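Local coordinates for protein epsin 1 (PDB 5LP0) that probably binds membranes rich in phosphatidylinositol 4,5-bisphosphate, modifies their curvature and helps clathrin-coated invaginations to form in receptor-mediated endocytosis, at residues Lys11-Ala15 and Leu27-Ile31; Leu94-Gln98 and Val111-Lys116; Ile88-Gln92 and Leu118-Lys123. All blocks are in the same frame, centred on the assembly; numbering follows the deposited sequence.

Contact 1: residues Lys11-Ala15 and Leu27-Ile31; sequences KVREA and LMSEI
Lys11 faces Ile31 and Ala15 faces Leu27, with CA atoms 7.0 Å apart in each pair. The two helical segments run roughly antiparallel: their axes approach to 10.0 Å and their directions differ by 147°. They belong to helices 8-15 and 25-34, the first two helices of the all-helical ENTH domain, and form a helical hairpin.

Leu27 reaches across with its two methyls. CD1 lies against the CB and CG of Lys11, while CD2 meets Glu14 CG at 3.6 Å. The Leu27 side chain lies crosswise to that of Glu14. Only the aliphatic part of Glu14 takes part, because its chain bends at chi2 (68°) and carries the carboxylate off. Ala15 presents its methyl to both partners: CB is 3.9 Å from Leu27 CD2 and equally far from Ile31 CD1. Ile31 CD1 also packs on the backbone of Lys11. Val12 adds a looser apolar touch to Ile31, but its CB points away from helix 25-34, and its side chain packs on Ile44, Met47 and Val48 of helix 38-51. On the other helix, Met28 and Ile31 pack on helix 59-75. The hairpin is thus seated on the helices that follow it.

Arg13 points away from the contact, and its guanidinium forms a salt bridge with Glu9. By similarity to a close relative, Arg13 probably binds phosphatidylinositol 4,5-bisphosphate.

A salt bridge borders the apolar part. The Lys11 chain runs extended past Leu27 and then turns at its last torsion (chi4 -58°). This sets the ammonium in front of the Glu30 carboxylate: Lys11 NZ donates to Glu30 OE1 at 2.6 Å, nearly in line with the C-O bond.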
loop_
_atom_site.group_PDB
_atom_site.type_symbol
_atom_site.label_atom_id
_atom_site.label_comp_id
_atom_site.label_asym_id
_atom_site.label_seq_id
_atom_site.Cartn_x
_atom_site.Cartn_y
_atom_site.Cartn_z
ATOM N N LYS A 11 12.457 -1.093 -2.870
ATOM C CA LYS A 11 11.401 -0.943 -3.869
ATOM C C LYS A 11 10.137 -0.346 -3.238
ATOM O O LYS A 11 9.479 0.513 -3.823
ATOM C CB LYS A 11 11.096 -2.296 -4.526
ATOM C CG LYS A 11 12.157 -2.702 -5.539
ATOM C CD LYS A 11 11.895 -4.082 -6.114
ATOM C CE LYS A 11 12.933 -4.487 -7.158
ATOM N NZ LYS A 11 13.000 -3.516 -8.297
ATOM N N VAL A 12 9.773 -0.815 -2.054
ATOM C CA VAL A 12 8.631 -0.235 -1.350
ATOM C C VAL A 12 8.848 1.260 -1.051
ATOM O O VAL A 12 7.949 2.094 -1.266
ATOM C CB VAL A 12 8.348 -0.977 -0.036
ATOM C CG1 VAL A 12 7.293 -0.243 0.756
ATOM C CG2 VAL A 12 7.922 -2.406 -0.304
ATOM N N ARG A 13 10.052 1.616 -0.604
ATOM C CA ARG A 13 10.350 3.020 -0.304
ATOM C C ARG A 13 10.172 3.875 -1.550
ATOM O O ARG A 13 9.565 4.940 -1.507
ATOM C CB ARG A 13 11.776 3.191 0.234
ATOM C CG ARG A 13 11.931 2.748 1.647
ATOM C CD ARG A 13 13.397 2.739 2.081
ATOM N NE ARG A 13 13.506 2.356 3.482
ATOM C CZ ARG A 13 13.384 3.194 4.505
ATOM N NH1 ARG A 13 13.167 4.486 4.287
ATOM N NH2 ARG A 13 13.485 2.736 5.747
ATOM N N GLU A 14 10.686 3.395 -2.669
ATOM C CA GLU A 14 10.588 4.109 -3.924
ATOM C C GLU A 14 9.128 4.289 -4.322
ATOM O O GLU A 14 8.734 5.349 -4.765
ATOM C CB GLU A 14 11.329 3.337 -5.013
ATOM C CG GLU A 14 11.172 3.958 -6.379
ATOM C CD GLU A 14 11.868 5.292 -6.488
ATOM O OE1 GLU A 14 12.941 5.449 -5.856
ATOM O OE2 GLU A 14 11.334 6.192 -7.186
ATOM N N ALA A 15 8.335 3.233 -4.148
ATOM C CA ALA A 15 6.936 3.236 -4.524
ATOM C C ALA A 15 6.109 4.169 -3.647
ATOM O O ALA A 15 5.004 4.545 -4.015
ATOM C CB ALA A 15 6.358 1.810 -4.461
ATOM N N LEU A 27 6.660 -1.123 -11.118
ATOM C CA LEU A 27 7.330 -1.305 -9.839
ATOM C C LEU A 27 6.378 -2.045 -8.918
ATOM O O LEU A 27 6.772 -2.991 -8.215
ATOM C CB LEU A 27 7.737 0.036 -9.240
ATOM C CG LEU A 27 8.418 0.000 -7.869
ATOM C CD1 LEU A 27 9.591 -0.958 -7.846
ATOM C CD2 LEU A 27 8.878 1.410 -7.469
ATOM N N MET A 28 5.111 -1.644 -8.938
ATOM C CA MET A 28 4.141 -2.286 -8.078
ATOM C C MET A 28 4.041 -3.762 -8.471
ATOM O O MET A 28 3.923 -4.615 -7.609
ATOM C CB MET A 28 2.768 -1.588 -8.086
ATOM C CG MET A 28 2.722 -0.223 -7.287
ATOM S SD MET A 28 1.049 0.412 -6.947
ATOM C CE MET A 28 0.547 0.773 -8.617
ATOM N N SER A 29 4.120 -4.076 -9.765
ATOM C CA SER A 29 4.048 -5.468 -10.188
ATOM C C SER A 29 5.238 -6.267 -9.660
ATOM O O SER A 29 5.083 -7.402 -9.240
ATOM C CB SER A 29 3.979 -5.562 -11.709
ATOM O OG SER A 29 3.881 -6.915 -12.119
ATOM N N GLU A 30 6.422 -5.674 -9.693
ATOM C CA GLU A 30 7.598 -6.324 -9.125
ATOM C C GLU A 30 7.402 -6.654 -7.632
ATOM O O GLU A 30 7.725 -7.748 -7.172
ATOM C CB GLU A 30 8.841 -5.452 -9.313
ATOM C CG GLU A 30 9.254 -5.273 -10.758
ATOM C CD GLU A 30 10.288 -4.171 -10.949
ATOM O OE1 GLU A 30 11.030 -3.866 -9.993
ATOM O OE2 GLU A 30 10.352 -3.605 -12.061
ATOM N N ILE A 31 6.885 -5.684 -6.881
ATOM C CA ILE A 31 6.639 -5.862 -5.452
ATOM C C ILE A 31 5.591 -6.979 -5.253
ATOM O O ILE A 31 5.758 -7.839 -4.390
ATOM C CB ILE A 31 6.228 -4.540 -4.776
ATOM C CG1 ILE A 31 7.356 -3.495 -4.929
ATOM C CG2 ILE A 31 5.933 -4.761 -3.301
ATOM C CD1 ILE A 31 6.941 -2.089 -4.579
#

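Contact 2: residues Leu94-Gln98 and Val111-Lys116; sequences LKDFQ and VREKAK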
loop_
_atom_site.group_PDB
_atom_site.type_symbol
_atom_site.label_atom_id
_atom_site.label_comp_id
_atom_site.label_asym_id
_atom_site.label_seq_id
_atom_site.Cartn_x
_atom_site.Cartn_y
_atom_site.Cartn_z
ATOM N N LEU A 94 -6.590 5.664 9.638
ATOM C CA LEU A 94 -6.302 6.642 8.600
ATOM C C LEU A 94 -7.540 7.402 8.118
ATOM O O LEU A 94 -7.419 8.432 7.451
ATOM C CB LEU A 94 -5.593 5.983 7.428
ATOM C CG LEU A 94 -4.265 5.310 7.817
ATOM C CD1 LEU A 94 -3.639 4.603 6.595
ATOM C CD2 LEU A 94 -3.286 6.290 8.438
ATOM N N LYS A 95 -8.724 6.905 8.467
ATOM C CA LYS A 95 -9.968 7.630 8.200
ATOM C C LYS A 95 -10.024 8.892 9.058
ATOM O O LYS A 95 -10.834 9.759 8.796
ATOM C CB LYS A 95 -11.183 6.734 8.459
ATOM C CG LYS A 95 -11.244 5.528 7.498
ATOM C CD LYS A 95 -12.330 4.514 7.828
ATOM C CE LYS A 95 -13.695 5.137 7.729
ATOM N NZ LYS A 95 -14.746 4.126 8.007
ATOM N N ASP A 96 -9.152 8.973 10.068
ATOM C CA ASP A 96 -9.036 10.143 10.947
ATOM C C ASP A 96 -7.824 11.013 10.664
ATOM O O ASP A 96 -7.580 11.981 11.387
ATOM C CB ASP A 96 -8.958 9.711 12.420
ATOM C CG ASP A 96 -10.083 8.793 12.822
ATOM O OD1 ASP A 96 -11.242 9.095 12.489
ATOM O OD2 ASP A 96 -9.806 7.759 13.478
ATOM N N PHE A 97 -7.059 10.676 9.633
ATOM C CA PHE A 97 -5.808 11.367 9.342
ATOM C C PHE A 97 -6.051 12.829 9.001
ATOM O O PHE A 97 -6.927 13.132 8.207
ATOM C CB PHE A 97 -5.100 10.661 8.186
ATOM C CG PHE A 97 -3.748 11.215 7.852
ATOM C CD1 PHE A 97 -2.606 10.615 8.345
ATOM C CD2 PHE A 97 -3.606 12.317 7.020
ATOM C CE1 PHE A 97 -1.366 11.090 8.022
ATOM C CE2 PHE A 97 -2.343 12.795 6.706
ATOM C CZ PHE A 97 -1.228 12.179 7.230
ATOM N N GLN A 98 -5.264 13.719 9.602
ATOM C CA GLN A 98 -5.367 15.164 9.363
ATOM C C GLN A 98 -4.076 15.721 8.810
ATOM O O GLN A 98 -2.997 15.442 9.334
ATOM C CB GLN A 98 -5.639 15.925 10.674
ATOM C CG GLN A 98 -6.819 15.451 11.493
ATOM C CD GLN A 98 -8.146 15.612 10.779
ATOM O OE1 GLN A 98 -8.481 16.692 10.303
ATOM N NE2 GLN A 98 -8.910 14.527 10.700
ATOM N N VAL A 111 -6.328 11.228 2.005
ATOM C CA VAL A 111 -5.957 10.090 2.834
ATOM C C VAL A 111 -7.195 9.462 3.456
ATOM O O VAL A 111 -7.359 8.243 3.428
ATOM C CB VAL A 111 -4.950 10.483 3.938
ATOM C CG1 VAL A 111 -4.672 9.316 4.872
ATOM C CG2 VAL A 111 -3.667 10.948 3.283
ATOM N N ARG A 112 -8.106 10.282 3.973
ATOM C CA ARG A 112 -9.266 9.767 4.688
ATOM C C ARG A 112 -10.177 9.009 3.750
ATOM O O ARG A 112 -10.698 7.944 4.107
ATOM C CB ARG A 112 -10.049 10.904 5.366
ATOM C CG ARG A 112 -9.254 11.605 6.482
ATOM C CD ARG A 112 -10.093 12.607 7.266
ATOM N NE ARG A 112 -10.484 13.828 6.548
ATOM C CZ ARG A 112 -9.754 14.937 6.448
ATOM N NH1 ARG A 112 -8.536 15.012 6.971
ATOM N NH2 ARG A 112 -10.254 16.000 5.814
ATOM N N GLU A 113 -10.355 9.527 2.541
ATOM C CA GLU A 113 -11.235 8.864 1.583
ATOM C C GLU A 113 -10.644 7.549 1.069
ATOM O O GLU A 113 -11.360 6.556 0.973
ATOM C CB GLU A 113 -11.554 9.807 0.416
ATOM C CG GLU A 113 -12.348 9.164 -0.708
ATOM C CD GLU A 113 -13.779 8.846 -0.335
ATOM O OE1 GLU A 113 -14.233 9.254 0.753
ATOM O OE2 GLU A 113 -14.450 8.178 -1.156
ATOM N N LYS A 114 -9.341 7.545 0.756
ATOM C CA LYS A 114 -8.671 6.330 0.316
ATOM C C LYS A 114 -8.734 5.262 1.415
ATOM O O LYS A 114 -8.991 4.099 1.124
ATOM C CB LYS A 114 -7.237 6.647 -0.125
ATOM C CG LYS A 114 -6.473 5.449 -0.675
ATOM C CD LYS A 114 -5.132 5.841 -1.310
ATOM C CE LYS A 114 -5.320 6.374 -2.716
ATOM N NZ LYS A 114 -5.738 5.332 -3.693
ATOM N N ALA A 115 -8.527 5.652 2.673
ATOM C CA ALA A 115 -8.638 4.734 3.797
ATOM C C ALA A 115 -10.054 4.157 3.902
ATOM O O ALA A 115 -10.230 2.968 4.111
ATOM C CB ALA A 115 -8.252 5.421 5.099
ATOM N N LYS A 116 -11.069 5.005 3.779
ATOM C CA LYS A 116 -12.455 4.555 3.844
ATOM C C LYS A 116 -12.689 3.437 2.835
ATOM O O LYS A 116 -13.276 2.379 3.168
ATOM C CB LYS A 116 -13.380 5.731 3.543
ATOM C CG LYS A 116 -14.849 5.397 3.521
ATOM C CD LYS A 116 -15.696 6.588 3.102
ATOM C CE LYS A 116 -17.156 6.207 3.071
ATOM N NZ LYS A 116 -18.009 7.414 2.957
HETATM O O HOH W 1 -14.790 2.403 5.537
#
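Phe97 and Val111 meet in the apolar centre, next to Leu94 and Ala115. Val111 CG1 lies 3.6 Å from Phe97 CB and also touches the start of the ring, while its CG2 lies near Phe97 CD2 and CE2. Leu94 CB meets Ala115 CB at 3.6 Å. Beyond this pair, Leu94 packs on Val62 and Met66 of helix 59-75, and Phe97 on Trp59.

Backbone polar groups come next. Leu94 O receives a CA-H...O contact from Arg112 CA. The Arg112 chain passes the carbonyls of Lys95 and Phe97, then bends at chi3 (-70°). Arg112 NH1 donates to Phe97 O at 2.8 Å, with an angle of 160° at the hydrogen. NH1 lies in the plane of the Phe97 carbonyl, and Phe97 O in that of the guanidinium. NH2 forms a salt bridge with Asp106. The Gln98 amide is nearly parallel to the guanidinium (planes 6° apart), with Gln98 OE1 3.7 Å from Arg112 NH1. Gln98 NE2 bonds back to Asp96 O at 3.0 Å, from above the carbonyl plane.

At the other rim, a water joins Lys95 NZ to Lys116 O. The turn and loop following helix 89-92 are thus fastened to helix 108-122, part of the all-helical ENTH fold.

Contact 3: residues Ile88-Gln92 and Leu118-Lys123; sequences IYAVQ and LVTLLK
Ile88 CG1 is trans to the backbone N (chi1 -168°), and the turn at chi2 (64°) sends CD1 toward helix 108-122. There it meets Leu122 CD1 at 3.7 Å. The two side chains point in opposite senses and overlap at their terminal methyls; Leu122 CB is also close to Ile88 CD1.

Val91 is the hub of the contact. With CG1 trans to N (chi1 -175°), this methyl points between Leu118 and Val119. It is 3.7 Å from Val119 CG2 and 3.9 Å from Leu118 CD2. Leu118 comes at Val91 nearly perpendicular, whereas Val119 runs past it in the opposite sense. Val91 CG2 makes a longer contact with Leu122 CD1. Val119 CG2 is shared: it also rests on the aliphatic CG of Gln92 at 3.9 Å, which extends the apolar strip toward the more exposed rim near Lys123.

Neighbouring helices complete the packing: Leu118 and Leu122 on Ile73 of helix 59-75, Val91 on Trp49 of helix 38-51. Ile88 O accepts from both Val91 N and Gln92 N, which holds this short turn together.

The closest contacts in the core are between methyl groups, with Gln92 and Lys123 at the border. Within the all-helical ENTH domain, the short helix 89-92 is therefore held against the C-terminal part of helix 108-122 mainly by van der Waals contact and burial of apolar surface.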
loop_
_atom_site.group_PDB
_atom_site.type_symbol
_atom_site.label_atom_id
_atom_site.label_comp_id
_atom_site.label_asym_id
_atom_site.label_seq_id
_atom_site.Cartn_x
_atom_site.Cartn_y
_atom_site.Cartn_z
ATOM N N ILE A 88 -6.170 -4.497 10.700
ATOM C CA ILE A 88 -7.131 -3.570 10.105
ATOM C C ILE A 88 -7.147 -2.203 10.802
ATOM O O ILE A 88 -7.430 -1.194 10.153
ATOM C CB ILE A 88 -8.543 -4.167 10.043
ATOM C CG1 ILE A 88 -9.443 -3.310 9.166
ATOM C CG2 ILE A 88 -9.162 -4.308 11.423
ATOM C CD1 ILE A 88 -8.997 -3.288 7.725
ATOM N N TYR A 89 -6.855 -2.158 12.104
ATOM C CA TYR A 89 -6.856 -0.894 12.830
ATOM C C TYR A 89 -5.873 0.103 12.216
ATOM O O TYR A 89 -6.121 1.297 12.222
ATOM C CB TYR A 89 -6.511 -1.091 14.320
ATOM C CG TYR A 89 -7.368 -2.086 15.075
ATOM C CD1 TYR A 89 -8.731 -2.138 14.897
ATOM C CD2 TYR A 89 -6.801 -2.932 16.019
ATOM C CE1 TYR A 89 -9.515 -3.051 15.606
ATOM C CE2 TYR A 89 -7.573 -3.847 16.738
ATOM C CZ TYR A 89 -8.923 -3.898 16.527
ATOM O OH TYR A 89 -9.694 -4.796 17.237
ATOM N N ALA A 90 -4.742 -0.392 11.707
ATOM C CA ALA A 90 -3.722 0.441 11.080
ATOM C C ALA A 90 -4.220 1.094 9.790
ATOM O O ALA A 90 -3.693 2.112 9.365
ATOM C CB ALA A 90 -2.467 -0.375 10.800
ATOM N N VAL A 91 -5.253 0.519 9.175
ATOM C CA VAL A 91 -5.908 1.185 8.047
ATOM C C VAL A 91 -7.072 2.080 8.537
ATOM O O VAL A 91 -7.203 3.227 8.121
ATOM C CB VAL A 91 -6.413 0.171 7.016
ATOM C CG1 VAL A 91 -6.976 0.896 5.783
ATOM C CG2 VAL A 91 -5.301 -0.776 6.621
ATOM N N GLN A 92 -7.884 1.568 9.453
ATOM C CA GLN A 92 -9.035 2.318 9.973
ATOM C C GLN A 92 -8.633 3.658 10.578
ATOM O O GLN A 92 -9.332 4.644 10.420
ATOM C CB GLN A 92 -9.784 1.484 11.019
ATOM C CG GLN A 92 -10.551 0.347 10.424
ATOM C CD GLN A 92 -11.168 -0.553 11.467
ATOM O OE1 GLN A 92 -10.772 -0.532 12.631
ATOM N NE2 GLN A 92 -12.152 -1.348 11.055
ATOM N N LEU A 118 -10.472 1.515 1.280
ATOM C CA LEU A 118 -9.653 0.342 1.490
ATOM C C LEU A 118 -10.231 -0.508 2.611
ATOM O O LEU A 118 -10.197 -1.725 2.546
ATOM C CB LEU A 118 -8.198 0.754 1.765
ATOM C CG LEU A 118 -7.135 -0.317 1.991
ATOM C CD1 LEU A 118 -7.164 -1.287 0.841
ATOM C CD2 LEU A 118 -5.750 0.300 2.131
ATOM N N VAL A 119 -10.809 0.126 3.625
ATOM C CA VAL A 119 -11.404 -0.605 4.725
ATOM C C VAL A 119 -12.636 -1.375 4.232
ATOM O O VAL A 119 -12.797 -2.551 4.566
ATOM C CB VAL A 119 -11.818 0.337 5.879
ATOM C CG1 VAL A 119 -12.690 -0.406 6.880
ATOM C CG2 VAL A 119 -10.581 0.906 6.584
ATOM N N THR A 120 -13.508 -0.741 3.434
ATOM C CA THR A 120 -14.694 -1.471 2.941
ATOM C C THR A 120 -14.303 -2.663 2.060
ATOM O O THR A 120 -14.917 -3.737 2.146
ATOM C CB THR A 120 -15.731 -0.584 2.215
ATOM O OG1 THR A 120 -15.212 -0.140 0.969
ATOM C CG2 THR A 120 -16.122 0.606 3.057
ATOM N N LEU A 121 -13.271 -2.491 1.239
ATOM C CA LEU A 121 -12.762 -3.602 0.444
ATOM C C LEU A 121 -12.279 -4.758 1.325
ATOM O O LEU A 121 -12.645 -5.913 1.104
ATOM C CB LEU A 121 -11.614 -3.136 -0.424
ATOM C CG LEU A 121 -10.861 -4.264 -1.127
ATOM C CD1 LEU A 121 -11.786 -5.068 -2.044
ATOM C CD2 LEU A 121 -9.737 -3.636 -1.879
ATOM N N LEU A 122 -11.433 -4.453 2.309
ATOM C CA LEU A 122 -10.837 -5.488 3.153
ATOM C C LEU A 122 -11.878 -6.275 3.957
ATOM O O LEU A 122 -11.683 -7.455 4.246
ATOM C CB LEU A 122 -9.787 -4.887 4.094
ATOM C CG LEU A 122 -8.443 -4.599 3.431
ATOM C CD1 LEU A 122 -7.588 -3.707 4.298
ATOM C CD2 LEU A 122 -7.744 -5.922 3.126
ATOM N N LYS A 123 -12.990 -5.628 4.289
ATOM C CA LYS A 123 -14.020 -6.283 5.087
ATOM C C LYS A 123 -14.933 -7.209 4.268
ATOM O O LYS A 123 -15.775 -7.896 4.842
ATOM C CB LYS A 123 -14.843 -5.237 5.854
ATOM C CG LYS A 123 -14.050 -4.520 6.964
ATOM C CD LYS A 123 -14.892 -3.473 7.689
ATOM C CE LYS A 123 -14.137 -2.813 8.838
ATOM N NZ LYS A 123 -14.932 -1.691 9.439
#

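Contacts 2 and 3 are neighbours on helix 108-122, with centres about 10 Å apart. They touch directly: Ala115 CB is 3.9 Å from Val91 O, and Lys95 CD is 4.2 Å from Val119 CG2. Contact 1 lies on the opposite side of the chain's centre, its centre about 22 Å from that of contact 2 and about 21 Å from that of contact 3. Helix 59-75 is touched by side chains of all three. The probable phosphoinositide site is closest to contact 1, which contains Arg13. Arg51 and His61 are further probable binding residues: the Val12 side chain is about 5 Å from that of Arg51, and in contact 2 the Phe97 side chain is about 8 Å from that of His61.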